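Pngf-ii (Elizabethkingia meningoseptica, PDB 4R4X) acts as a peptide:N-glycosidase, removing N-linked glycans from glycoproteins, probably by hydrolysing the amide bond to the asparagine side chain. Local coordinates at residues Leu421-Thr426 with His452-Trp457; Thr398-Asp403 with Trp528-Val533; Lys222-Lys227 with Leu364-Asp369. One frame throughout, in Å; residues are numbered along the deposited sequence.

Interaction 1: residues Leu421-Thr426 with His452-Trp457; sequences LRYITT and HAFTPW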
loop_
_atom_site.group_PDB
_atom_site.type_symbol
_atom_site.label_atom_id
_atom_site.label_comp_id
_atom_site.label_asym_id
_atom_site.label_seq_id
_atom_site.Cartn_x
_atom_site.Cartn_y
_atom_site.Cartn_z
ATOM N N LEU A 421 -18.944 5.199 -11.888
ATOM C CA LEU A 421 -19.402 4.354 -10.814
ATOM C C LEU A 421 -18.303 3.358 -10.509
ATOM O O LEU A 421 -17.946 2.547 -11.365
ATOM C CB LEU A 421 -20.690 3.614 -11.180
ATOM C CG LEU A 421 -21.299 2.788 -10.040
ATOM C CD1 LEU A 421 -21.790 3.677 -8.913
ATOM C CD2 LEU A 421 -22.449 1.916 -10.529
ATOM N N ARG A 422 -17.751 3.459 -9.303
ATOM C CA ARG A 422 -16.814 2.467 -8.776
ATOM C C ARG A 422 -17.664 1.325 -8.288
ATOM O O ARG A 422 -18.425 1.481 -7.332
ATOM C CB ARG A 422 -15.995 3.053 -7.629
ATOM C CG ARG A 422 -14.999 2.099 -6.961
ATOM C CD ARG A 422 -14.364 2.812 -5.778
ATOM N NE ARG A 422 -13.383 2.023 -5.030
ATOM C CZ ARG A 422 -13.640 1.290 -3.947
ATOM N NH1 ARG A 422 -12.644 0.669 -3.341
ATOM N NH2 ARG A 422 -14.867 1.165 -3.466
ATOM N N TYR A 423 -17.544 0.186 -8.956
ATOM C CA TYR A 423 -18.500 -0.902 -8.814
ATOM C C TYR A 423 -17.767 -2.199 -8.495
ATOM O O TYR A 423 -16.908 -2.647 -9.270
ATOM C CB TYR A 423 -19.294 -1.060 -10.103
ATOM C CG TYR A 423 -20.360 -2.138 -10.100
ATOM C CD1 TYR A 423 -21.511 -2.003 -9.333
ATOM C CD2 TYR A 423 -20.245 -3.266 -10.910
ATOM C CE1 TYR A 423 -22.506 -2.974 -9.349
ATOM C CE2 TYR A 423 -21.251 -4.222 -10.962
ATOM C CZ TYR A 423 -22.376 -4.074 -10.176
ATOM O OH TYR A 423 -23.363 -5.031 -10.166
ATOM N N ILE A 424 -18.076 -2.746 -7.328
ATOM C CA ILE A 424 -17.525 -4.030 -6.871
ATOM C C ILE A 424 -18.641 -5.049 -6.845
ATOM O O ILE A 424 -19.626 -4.865 -6.145
ATOM C CB ILE A 424 -16.894 -3.924 -5.474
ATOM C CG1 ILE A 424 -15.857 -2.809 -5.459
ATOM C CG2 ILE A 424 -16.230 -5.246 -5.072
ATOM C CD1 ILE A 424 -15.248 -2.537 -4.094
ATOM N N THR A 425 -18.487 -6.127 -7.598
ATOM C CA THR A 425 -19.512 -7.155 -7.658
ATOM C C THR A 425 -18.943 -8.555 -7.512
ATOM O O THR A 425 -17.930 -8.883 -8.158
ATOM C CB THR A 425 -20.352 -7.081 -8.958
ATOM O OG1 THR A 425 -21.320 -8.138 -8.948
ATOM C CG2 THR A 425 -19.462 -7.191 -10.234
ATOM N N THR A 426 -19.610 -9.359 -6.677
ATOM C CA THR A 426 -19.365 -10.800 -6.604
ATOM C C THR A 426 -20.673 -11.576 -6.467
ATOM O O THR A 426 -21.614 -11.132 -5.811
ATOM C CB THR A 426 -18.394 -11.190 -5.473
ATOM O OG1 THR A 426 -18.897 -10.793 -4.192
ATOM C CG2 THR A 426 -17.044 -10.564 -5.703
ATOM N N HIS A 452 -24.075 0.305 -18.984
ATOM C CA HIS A 452 -23.003 -0.672 -19.041
ATOM C C HIS A 452 -23.529 -2.054 -18.632
ATOM O O HIS A 452 -24.230 -2.197 -17.606
ATOM C CB HIS A 452 -21.890 -0.234 -18.080
ATOM C CG HIS A 452 -20.664 -1.059 -18.157
ATOM N ND1 HIS A 452 -19.790 -0.993 -19.216
ATOM C CD2 HIS A 452 -20.153 -1.985 -17.305
ATOM C CE1 HIS A 452 -18.800 -1.851 -19.021
ATOM N NE2 HIS A 452 -18.996 -2.461 -17.870
ATOM N N ALA A 453 -23.185 -3.065 -19.418
ATOM C CA ALA A 453 -23.537 -4.451 -19.100
ATOM C C ALA A 453 -22.262 -5.285 -19.221
ATOM O O ALA A 453 -21.482 -5.111 -20.160
ATOM C CB ALA A 453 -24.601 -4.946 -20.057
ATOM N N PHE A 454 -22.010 -6.132 -18.243
ATOM C CA PHE A 454 -20.837 -7.012 -18.312
ATOM C C PHE A 454 -21.044 -8.229 -17.445
ATOM O O PHE A 454 -21.827 -8.216 -16.473
ATOM C CB PHE A 454 -19.550 -6.271 -17.919
ATOM C CG PHE A 454 -19.361 -6.089 -16.415
ATOM C CD1 PHE A 454 -20.150 -5.201 -15.702
ATOM C CD2 PHE A 454 -18.359 -6.796 -15.729
ATOM C CE1 PHE A 454 -19.967 -5.020 -14.333
ATOM C CE2 PHE A 454 -18.152 -6.610 -14.355
ATOM C CZ PHE A 454 -18.950 -5.720 -13.664
ATOM N N THR A 455 -20.340 -9.290 -17.803
ATOM C CA THR A 455 -20.405 -10.533 -17.071
ATOM C C THR A 455 -19.143 -10.710 -16.216
ATOM O O THR A 455 -18.051 -10.937 -16.766
ATOM C CB THR A 455 -20.555 -11.688 -18.061
ATOM O OG1 THR A 455 -21.761 -11.478 -18.826
ATOM C CG2 THR A 455 -20.648 -13.008 -17.323
ATOM N N PRO A 456 -19.283 -10.583 -14.882
ATOM C CA PRO A 456 -18.109 -10.659 -14.018
ATOM C C PRO A 456 -17.683 -12.124 -13.871
ATOM O O PRO A 456 -18.509 -12.980 -13.542
ATOM C CB PRO A 456 -18.603 -10.095 -12.689
ATOM C CG PRO A 456 -19.978 -9.558 -12.908
ATOM C CD PRO A 456 -20.502 -10.271 -14.112
ATOM N N TRP A 457 -16.422 -12.411 -14.156
ATOM C CA TRP A 457 -15.977 -13.802 -14.263
ATOM C C TRP A 457 -14.462 -13.877 -14.097
ATOM O O TRP A 457 -13.760 -13.080 -14.689
ATOM C CB TRP A 457 -16.390 -14.396 -15.625
ATOM C CG TRP A 457 -16.344 -15.907 -15.656
ATOM C CD1 TRP A 457 -15.533 -16.692 -16.431
ATOM C CD2 TRP A 457 -17.120 -16.797 -14.860
ATOM N NE1 TRP A 457 -15.776 -18.025 -16.185
ATOM C CE2 TRP A 457 -16.751 -18.118 -15.224
ATOM C CE3 TRP A 457 -18.130 -16.620 -13.913
ATOM C CZ2 TRP A 457 -17.322 -19.243 -14.628
ATOM C CZ3 TRP A 457 -18.693 -17.754 -13.309
ATOM C CH2 TRP A 457 -18.286 -19.040 -13.679
#
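The rings of Tyr423 and Phe454 meet at their borders, partly obliquely. Relative to the Phe454 ring, Tyr423 CD2 lies at the edge, in the ring plane, with CE2 near that plane; relative to the Tyr423 ring, Phe454 CZ sits at the edge in plane, while CE1 approaches obliquely. The closest pair is Tyr423 CE2 to Phe454 CE1 at 3.7 Å, and Tyr423 CD2 stands 3.9 Å from Phe454 CZ. Each ring thus offers a short row of C-H groups to the other, a van der Waals contact and not a stack. Phe454 gets there through a first torsion that sets CG between its backbone N and carbonyl carbon (chi1 78°), swinging the ring round to the strand facing it.

Thr425 continues the apolar strip. Its methyl CG2 lies 3.8 Å from Phe454 CZ and 3.6 Å from Pro456 CG, so one methyl touches both residues. The proline, just past the end of strand 449-454, crosses the threonine side chain at about a right angle and supplies a compact, rigid ring.

Tyr423 and Thr425 are alternate residues of strand 416-428, and both turn inward while Ile424 turns away. This is the packing of two sheets in a beta sandwich: strand 416-428 belongs to the large antiparallel sheet and strand 449-454 is an outermost strand of a smaller one, consistent with the jelly-roll domains of PNGase F.

Both inward residues are also polar. With Thr425 OG1 anti to its own amide nitrogen (chi1 179°), the methyl is left for Phe454 and Pro456, and the hydroxyl bonds to Asn442 OD1. Tyr423 OH reaches the same oxygen, so an asparagine on the opposing sheet satisfies two buried hydroxyls.

Interaction 2: residues Thr398-Asp403 with Trp528-Val533; sequences TMFNSD and WNVSGV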
loop_
_atom_site.group_PDB
_atom_site.type_symbol
_atom_site.label_atom_id
_atom_site.label_comp_id
_atom_site.label_asym_id
_atom_site.label_seq_id
_atom_site.Cartn_x
_atom_site.Cartn_y
_atom_site.Cartn_z
ATOM N N THR A 398 -30.375 -11.020 -1.657
ATOM C CA THR A 398 -31.172 -11.841 -2.555
ATOM C C THR A 398 -32.183 -11.013 -3.365
ATOM O O THR A 398 -33.143 -11.553 -3.927
ATOM C CB THR A 398 -31.915 -12.889 -1.724
ATOM O OG1 THR A 398 -32.691 -12.223 -0.692
ATOM C CG2 THR A 398 -30.933 -13.811 -1.064
HETATM N N MSE A 399 -31.947 -9.708 -3.480
HETATM C CA MSE A 399 -32.935 -8.799 -4.085
HETATM C C MSE A 399 -33.009 -8.865 -5.587
HETATM O O MSE A 399 -33.897 -8.277 -6.186
HETATM C CB MSE A 399 -32.673 -7.348 -3.656
HETATM C CG MSE A 399 -31.421 -6.690 -4.210
HETATM SE SE MSE A 399 -29.856 -7.105 -3.073
HETATM C CE MSE A 399 -30.332 -6.071 -1.465
ATOM N N PHE A 400 -32.099 -9.595 -6.209
ATOM C CA PHE A 400 -31.946 -9.518 -7.651
ATOM C C PHE A 400 -32.847 -10.478 -8.409
ATOM O O PHE A 400 -32.843 -10.499 -9.635
ATOM C CB PHE A 400 -30.474 -9.656 -8.004
ATOM C CG PHE A 400 -29.667 -8.477 -7.568
ATOM C CD1 PHE A 400 -29.792 -7.265 -8.231
ATOM C CD2 PHE A 400 -28.803 -8.563 -6.501
ATOM C CE1 PHE A 400 -29.072 -6.170 -7.832
ATOM C CE2 PHE A 400 -28.058 -7.468 -6.103
ATOM C CZ PHE A 400 -28.198 -6.264 -6.763
ATOM N N ASN A 401 -33.688 -11.221 -7.694
ATOM C CA ASN A 401 -34.765 -11.942 -8.388
ATOM C C ASN A 401 -35.915 -11.041 -8.860
ATOM O O ASN A 401 -36.786 -11.508 -9.578
ATOM C CB ASN A 401 -35.287 -13.132 -7.589
ATOM C CG ASN A 401 -36.092 -12.730 -6.362
ATOM O OD1 ASN A 401 -37.074 -13.403 -6.011
ATOM N ND2 ASN A 401 -35.692 -11.670 -5.703
ATOM N N SER A 402 -35.921 -9.765 -8.473
ATOM C CA SER A 402 -36.882 -8.806 -9.010
ATOM C C SER A 402 -36.180 -8.035 -10.104
ATOM O O SER A 402 -35.023 -7.652 -9.930
ATOM C CB SER A 402 -37.348 -7.812 -7.952
ATOM O OG SER A 402 -37.913 -6.653 -8.557
ATOM N N ASP A 403 -36.897 -7.747 -11.190
ATOM C CA ASP A 403 -36.357 -6.890 -12.255
ATOM C C ASP A 403 -35.934 -5.501 -11.744
ATOM O O ASP A 403 -35.086 -4.868 -12.358
ATOM C CB ASP A 403 -37.359 -6.736 -13.409
ATOM C CG ASP A 403 -36.774 -5.945 -14.587
ATOM O OD1 ASP A 403 -35.916 -6.480 -15.314
ATOM O OD2 ASP A 403 -37.139 -4.771 -14.763
ATOM N N TRP A 528 -26.012 -11.568 -4.443
ATOM C CA TRP A 528 -24.980 -10.736 -5.086
ATOM C C TRP A 528 -24.539 -9.604 -4.163
ATOM O O TRP A 528 -25.355 -8.763 -3.781
ATOM C CB TRP A 528 -25.486 -10.190 -6.420
ATOM C CG TRP A 528 -25.519 -11.261 -7.455
ATOM C CD1 TRP A 528 -26.461 -12.240 -7.593
ATOM C CD2 TRP A 528 -24.514 -11.528 -8.428
ATOM N NE1 TRP A 528 -26.104 -13.092 -8.611
ATOM C CE2 TRP A 528 -24.920 -12.665 -9.149
ATOM C CE3 TRP A 528 -23.323 -10.891 -8.789
ATOM C CZ2 TRP A 528 -24.174 -13.178 -10.213
ATOM C CZ3 TRP A 528 -22.584 -11.412 -9.834
ATOM C CH2 TRP A 528 -22.994 -12.540 -10.520
ATOM N N ASN A 529 -23.254 -9.612 -3.802
ATOM C CA ASN A 529 -22.631 -8.554 -3.021
ATOM C C ASN A 529 -22.136 -7.477 -3.976
ATOM O O ASN A 529 -21.134 -7.684 -4.689
ATOM C CB ASN A 529 -21.446 -9.089 -2.225
ATOM C CG ASN A 529 -21.847 -9.946 -1.050
ATOM O OD1 ASN A 529 -22.777 -9.644 -0.315
ATOM N ND2 ASN A 529 -21.078 -10.989 -0.826
ATOM N N VAL A 530 -22.838 -6.343 -4.014
ATOM C CA VAL A 530 -22.506 -5.266 -4.933
ATOM C C VAL A 530 -22.425 -3.929 -4.193
ATOM O O VAL A 530 -23.278 -3.585 -3.352
ATOM C CB VAL A 530 -23.469 -5.198 -6.149
ATOM C CG1 VAL A 530 -23.640 -6.569 -6.795
ATOM C CG2 VAL A 530 -24.832 -4.675 -5.759
ATOM N N SER A 531 -21.352 -3.199 -4.461
ATOM C CA SER A 531 -21.252 -1.821 -3.988
ATOM C C SER A 531 -20.935 -0.853 -5.118
ATOM O O SER A 531 -20.267 -1.184 -6.114
ATOM C CB SER A 531 -20.250 -1.694 -2.839
ATOM O OG SER A 531 -18.940 -1.702 -3.323
ATOM N N GLY A 532 -21.440 0.362 -4.942
ATOM C CA GLY A 532 -21.300 1.423 -5.912
ATOM C C GLY A 532 -21.026 2.740 -5.247
ATOM O O GLY A 532 -21.770 3.167 -4.364
ATOM N N VAL A 533 -19.917 3.352 -5.632
ATOM C CA VAL A 533 -19.558 4.662 -5.178
ATOM C C VAL A 533 -19.466 5.558 -6.408
ATOM O O VAL A 533 -18.793 5.225 -7.381
ATOM C CB VAL A 533 -18.213 4.628 -4.432
ATOM C CG1 VAL A 533 -17.776 6.016 -4.042
ATOM C CG2 VAL A 533 -18.346 3.762 -3.189
#
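Apolar contacts between Phe400 and two residues of strand 527-537 make up most of this interaction. Three ring atoms of Phe400 do the touching, each partner being met obliquely: CD2 is 3.7 Å from Trp528 CB, CE2 is 3.8 Å from the same methylene, and CZ is 3.9 Å from Val530 CG2. Trp528 and Val530 are two apart on an extended strand and so face the loop together, while Asn529 between them turns away. Val530 presents CG2, the branch set between its backbone N and carbonyl carbon, since chi1 (-49°) puts CG1 anti to the carbonyl carbon. A branched valine suits the strand, and its CG2 packs beside Phe400 CZ.

Between the aromatic groups the relation is looser. Trp528 starts toward the loop but its indole leads off, so that it is the CB that does the touching; the Phe400 ring and the indole five-membered ring have centroids 6.0 Å apart and planes at 84°, with an oblique placement. Within the loop, Met399, deposited as selenomethionine, sets its CG over the centre of the Phe400 ring, 3.9 Å above the plane.

Polar bonds surround the apolar patch. Thr385 OG1 pairs with both Trp528 O and Val530 N, and Trp528 NE1 is bonded to Asp435. Segment 398-403 lies in the loop that links strand 378-384 of the large sheet to strand 406-412 of the smaller one, and Phe400 also touches Val406 there.

Since the direct contact is made of carbon surfaces, it depends on fit and exclusion of water more than on direction: Phe400 packs where the loop crosses from one sheet of the sandwich to the other, and the polar bonds to Thr385 and Asp435 lie beside it.

Interaction 3: residues Lys222-Lys227 with Leu364-Asp369; sequences KIPEIK and LSIHPD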
loop_
_atom_site.group_PDB
_atom_site.type_symbol
_atom_site.label_atom_id
_atom_site.label_comp_id
_atom_site.label_asym_id
_atom_site.label_seq_id
_atom_site.Cartn_x
_atom_site.Cartn_y
_atom_site.Cartn_z
ATOM N N LYS A 222 -7.207 8.670 12.811
ATOM C CA LYS A 222 -7.080 10.011 12.286
ATOM C C LYS A 222 -6.230 10.010 11.005
ATOM O O LYS A 222 -5.120 9.538 10.996
ATOM C CB LYS A 222 -6.502 10.964 13.343
ATOM C CG LYS A 222 -6.347 12.397 12.827
ATOM C CD LYS A 222 -7.615 12.920 12.139
ATOM C CE LYS A 222 -7.562 14.420 11.854
ATOM N NZ LYS A 222 -6.604 14.739 10.759
ATOM N N ILE A 223 -6.800 10.511 9.919
ATOM C CA ILE A 223 -6.125 10.598 8.634
ATOM C C ILE A 223 -5.707 12.034 8.404
ATOM O O ILE A 223 -6.550 12.934 8.478
ATOM C CB ILE A 223 -7.071 10.202 7.483
ATOM C CG1 ILE A 223 -7.717 8.841 7.771
ATOM C CG2 ILE A 223 -6.338 10.216 6.137
ATOM C CD1 ILE A 223 -6.714 7.710 7.895
ATOM N N PRO A 224 -4.411 12.261 8.113
ATOM C CA PRO A 224 -3.973 13.632 7.859
ATOM C C PRO A 224 -4.582 14.176 6.587
ATOM O O PRO A 224 -5.189 13.413 5.802
ATOM C CB PRO A 224 -2.453 13.493 7.724
ATOM C CG PRO A 224 -2.261 12.116 7.227
ATOM C CD PRO A 224 -3.293 11.306 7.974
ATOM N N GLU A 225 -4.430 15.479 6.372
ATOM C CA GLU A 225 -4.796 16.046 5.096
ATOM C C GLU A 225 -3.936 15.375 4.031
ATOM O O GLU A 225 -2.732 15.246 4.194
ATOM C CB GLU A 225 -4.578 17.555 5.050
ATOM C CG GLU A 225 -4.944 18.163 3.704
ATOM C CD GLU A 225 -4.651 19.660 3.617
ATOM O OE1 GLU A 225 -4.800 20.243 2.509
ATOM O OE2 GLU A 225 -4.257 20.245 4.644
ATOM N N ILE A 226 -4.561 14.924 2.952
ATOM C CA ILE A 226 -3.790 14.373 1.872
ATOM C C ILE A 226 -4.135 15.159 0.586
ATOM O O ILE A 226 -5.277 15.196 0.125
ATOM C CB ILE A 226 -3.889 12.815 1.808
ATOM C CG1 ILE A 226 -4.666 12.320 0.627
ATOM C CG2 ILE A 226 -4.498 12.197 3.054
ATOM C CD1 ILE A 226 -3.780 12.012 -0.532
ATOM N N LYS A 227 -3.116 15.814 0.045
ATOM C CA LYS A 227 -3.275 16.697 -1.115
ATOM C C LYS A 227 -3.557 15.912 -2.395
ATOM O O LYS A 227 -3.099 14.776 -2.542
ATOM C CB LYS A 227 -1.992 17.510 -1.317
ATOM C CG LYS A 227 -1.604 18.428 -0.149
ATOM C CD LYS A 227 -2.012 19.870 -0.417
ATOM C CE LYS A 227 -1.467 20.839 0.627
ATOM N NZ LYS A 227 -2.532 21.212 1.591
ATOM N N LEU A 364 -2.929 1.556 6.360
ATOM C CA LEU A 364 -2.979 2.412 5.202
ATOM C C LEU A 364 -1.621 3.043 4.963
ATOM O O LEU A 364 -0.846 3.252 5.908
ATOM C CB LEU A 364 -4.000 3.532 5.414
ATOM C CG LEU A 364 -5.421 3.208 5.856
ATOM C CD1 LEU A 364 -6.253 4.483 5.974
ATOM C CD2 LEU A 364 -6.083 2.260 4.878
ATOM N N SER A 365 -1.307 3.345 3.712
ATOM C CA SER A 365 -0.115 4.116 3.406
ATOM C C SER A 365 -0.445 5.237 2.420
ATOM O O SER A 365 -1.255 5.061 1.476
ATOM C CB SER A 365 1.000 3.236 2.842
ATOM O OG SER A 365 0.633 2.634 1.623
ATOM N N ILE A 366 0.179 6.381 2.669
ATOM C CA ILE A 366 0.009 7.593 1.881
ATOM C C ILE A 366 1.365 8.010 1.330
ATOM O O ILE A 366 2.339 8.184 2.085
ATOM C CB ILE A 366 -0.584 8.740 2.714
ATOM C CG1 ILE A 366 -1.856 8.289 3.423
ATOM C CG2 ILE A 366 -0.853 9.968 1.823
ATOM C CD1 ILE A 366 -2.119 9.022 4.713
ATOM N N HIS A 367 1.425 8.146 0.007
ATOM C CA HIS A 367 2.668 8.341 -0.704
ATOM C C HIS A 367 2.684 9.719 -1.386
ATOM O O HIS A 367 1.678 10.104 -1.999
ATOM C CB HIS A 367 2.880 7.205 -1.703
ATOM C CG HIS A 367 2.826 5.860 -1.058
ATOM N ND1 HIS A 367 3.949 5.215 -0.571
ATOM C CD2 HIS A 367 1.772 5.083 -0.725
ATOM C CE1 HIS A 367 3.591 4.075 -0.011
ATOM N NE2 HIS A 367 2.273 3.982 -0.070
ATOM N N PRO A 368 3.811 10.455 -1.258
ATOM C CA PRO A 368 3.972 11.869 -1.650
ATOM C C PRO A 368 4.125 12.064 -3.168
ATOM O O PRO A 368 5.044 12.730 -3.638
ATOM C CB PRO A 368 5.271 12.280 -0.920
ATOM C CG PRO A 368 6.065 11.017 -0.876
ATOM C CD PRO A 368 5.043 9.948 -0.596
ATOM N N ASP A 369 3.204 11.499 -3.925
ATOM C CA ASP A 369 3.225 11.573 -5.356
ATOM C C ASP A 369 2.566 12.880 -5.832
ATOM O O ASP A 369 1.992 13.617 -5.042
ATOM C CB ASP A 369 2.445 10.371 -5.912
ATOM C CG ASP A 369 3.193 9.084 -5.758
ATOM O OD1 ASP A 369 4.442 9.118 -5.874
ATOM O OD2 ASP A 369 2.544 8.025 -5.547
#
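On strand 358-367, where Leu364 and Ile366 face Ile223, Pro224 and Ile226, the intervening Ser365 has a hydroxyl with two partners: OG lies 2.7 Å from His367 NE2, a bond in which either could be the donor, and is also bonded by Arg329. His367, whose ring stacks with that of Phe185, turns away from the loop, while Leu364 and Ile366 turn toward it.

The contact itself is built from aliphatic side chains. Ile223 CD1 meets Leu364 CD1 at 3.8 Å, the two side chains crossing at about a right angle. Pro224 and Ile366 reach toward each other tip to tip, with Pro224 CG 4.0 Å from Ile366 CD1. A chi1 of -52° sets CG1 of Ile366 beside the backbone N and leaves CG2 anti to that N, where it makes a looser, less certain contact with Ile226. Beta-branching lets one isoleucine serve two neighbours.

Charge stays on exposed residues of segment 222-227. Lys222 NZ bonds to Ile223 O from above the carbonyl plane (2.9 Å), and Lys227 NZ forms a salt bridge with Glu225 OE1.

Segment 222-227 lies in the connection from strand 216-222 of the large sheet to strand 231-240 of a four-stranded one. Crossing between two sheets, it tucks its apolar residues against the smaller, consistent with a jelly-roll sandwich.

In the fold
Interaction 3 closes first along the chain; interaction 1 then lies nested inside the loop closed by interaction 2. Interactions 1 and 2 have centres 11 Å apart and touch, because strands 416-428 and 527-537 are neighbours in the nine-stranded antiparallel sheet, with Ile424 O 2.9 Å from Ser531 N. Both belong to the C-terminal PNGase F region. Interaction 3, in the N-terminal PNGase F region, lies about 28 Å from interaction 1 and 33 Å from interaction 2, centre to centre. Its loop follows strand 216-222 of that same large sheet, so this sheet spans both regions, consistent with the two side-by-side jelly-roll domains of PNGase F.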